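Local coordinates for protein aquaporin AqpM (Methanothermobacter marburgensis str. Marburg, PDB 2F2B) that is a homotetrameric membrane protein that lets water move in both directions down osmotic gradients and also admits some glycerol, at residues G14-I17 and L18-G22. Sequence-based numbering, arbitrary orientation.
Sequences GTFI and LVFFG
Four successive i-to-i+4 backbone hydrogen bonds join residues 14-17 to 18-21 along two turns of helix 4-33, from Leu18 N to Gly14 O (3.0 Å) through to Phe21 N to Ile17 O (3.0 Å); Phe20 N to Phe16 O is the shortest at 2.8 Å. Phe16 and Phe20, one turn apart, project side by side in the same direction. With CG anti to the backbone N in both and similar chi2 values, their ring planes come within 9° of parallel. The rings are slid apart, with centroids 5.9 Å from each other, so they barely overlap, and Phe16 CE1 instead lies 4.1 Å from Phe20 CB. Phe21 swings its CG the other way, beside its own backbone N (chi1 -69°), and this brings CD2 to 3.8 Å from Ile17 CG2. The same ring edge meets Ile17 O in plane, CD2 to O 3.3 Å, while Phe20 CD1 sits over one ring face. On other sides of the helix, Thr15 OG1 bonds back to Glu11 O, and Leu18 reaches toward Asn199 of the second NPA motif, Arg202 and a bound glycerol that probably comes from the crystallisation liquor. Phe16 meets the ring of Phe113 and Phe20 that of Phe118, edge-to-face, both on helix 100-122; Ile17 and Phe21 pack against Ala65 of helix 52-73, and all four against Val152 or Leu156 of a neighbouring subunit, within the tetramer interface.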
loop_
_atom_site.group_PDB
_atom_site.type_symbol
_atom_site.label_atom_id
_atom_site.label_comp_id
_atom_site.label_asym_id
_atom_site.label_seq_id
_atom_site.Cartn_x
_atom_site.Cartn_y
_atom_site.Cartn_z
ATOM N N GLY A 14 12.423 -6.729 -18.385
ATOM C CA GLY A 14 11.862 -6.916 -17.058
ATOM C C GLY A 14 12.873 -6.742 -15.943
ATOM O O GLY A 14 12.572 -6.135 -14.916
ATOM N N THR A 15 14.076 -7.272 -16.130
ATOM C CA THR A 15 15.091 -7.150 -15.095
ATOM C C THR A 15 15.641 -5.723 -15.063
ATOM O O THR A 15 16.020 -5.222 -14.009
ATOM C CB THR A 15 16.226 -8.167 -15.309
ATOM O OG1 THR A 15 15.655 -9.454 -15.590
ATOM C CG2 THR A 15 17.071 -8.280 -14.051
ATOM N N PHE A 16 15.675 -5.076 -16.223
ATOM C CA PHE A 16 16.124 -3.691 -16.319
ATOM C C PHE A 16 15.168 -2.854 -15.455
ATOM O O PHE A 16 15.596 -2.019 -14.658
ATOM C CB PHE A 16 16.061 -3.235 -17.790
ATOM C CG PHE A 16 16.310 -1.759 -18.000
ATOM C CD1 PHE A 16 15.363 -0.811 -17.618
ATOM C CD2 PHE A 16 17.485 -1.320 -18.599
ATOM C CE1 PHE A 16 15.584 0.553 -17.829
ATOM C CE2 PHE A 16 17.715 0.042 -18.813
ATOM C CZ PHE A 16 16.763 0.977 -18.427
ATOM N N ILE A 17 13.872 -3.093 -15.623
ATOM C CA ILE A 17 12.842 -2.371 -14.874
ATOM C C ILE A 17 12.970 -2.618 -13.375
ATOM O O ILE A 17 12.925 -1.683 -12.567
ATOM C CB ILE A 17 11.429 -2.794 -15.350
ATOM C CG1 ILE A 17 11.177 -2.226 -16.752
ATOM C CG2 ILE A 17 10.364 -2.308 -14.357
ATOM C CD1 ILE A 17 9.969 -2.819 -17.461
ATOM N N LEU A 18 13.135 -3.883 -13.010
ATOM C CA LEU A 18 13.273 -4.262 -11.608
ATOM C C LEU A 18 14.403 -3.489 -10.921
ATOM O O LEU A 18 14.215 -2.924 -9.843
ATOM C CB LEU A 18 13.520 -5.774 -11.516
ATOM C CG LEU A 18 13.571 -6.438 -10.136
ATOM C CD1 LEU A 18 13.240 -7.924 -10.272
ATOM C CD2 LEU A 18 14.943 -6.244 -9.519
ATOM N N VAL A 19 15.571 -3.450 -11.557
ATOM C CA VAL A 19 16.728 -2.764 -10.988
ATOM C C VAL A 19 16.657 -1.238 -11.072
ATOM O O VAL A 19 16.981 -0.541 -10.106
ATOM C CB VAL A 19 18.031 -3.266 -11.658
ATOM C CG1 VAL A 19 19.237 -2.514 -11.110
ATOM C CG2 VAL A 19 18.185 -4.764 -11.400
ATOM N N PHE A 20 16.239 -0.714 -12.219
ATOM C CA PHE A 20 16.136 0.732 -12.382
ATOM C C PHE A 20 15.218 1.343 -11.321
ATOM O O PHE A 20 15.603 2.267 -10.610
ATOM C CB PHE A 20 15.617 1.068 -13.790
ATOM C CG PHE A 20 15.482 2.549 -14.059
ATOM C CD1 PHE A 20 14.394 3.268 -13.565
ATOM C CD2 PHE A 20 16.449 3.225 -14.799
ATOM C CE1 PHE A 20 14.267 4.637 -13.803
ATOM C CE2 PHE A 20 16.335 4.596 -15.046
ATOM C CZ PHE A 20 15.240 5.305 -14.545
ATOM N N PHE A 21 14.009 0.807 -11.197
ATOM C CA PHE A 21 13.050 1.343 -10.239
ATOM C C PHE A 21 13.250 0.910 -8.790
ATOM O O PHE A 21 13.198 1.744 -7.882
ATOM C CB PHE A 21 11.632 1.011 -10.712
ATOM C CG PHE A 21 11.234 1.760 -11.949
ATOM C CD1 PHE A 21 10.827 3.092 -11.868
ATOM C CD2 PHE A 21 11.344 1.168 -13.204
ATOM C CE1 PHE A 21 10.542 3.823 -13.023
ATOM C CE2 PHE A 21 11.063 1.892 -14.363
ATOM C CZ PHE A 21 10.661 3.224 -14.269
ATOM N N GLY A 22 13.488 -0.381 -8.570
ATOM C CA GLY A 22 13.682 -0.872 -7.216
ATOM C C GLY A 22 14.968 -0.398 -6.560
ATOM O O GLY A 22 14.940 0.297 -5.540
#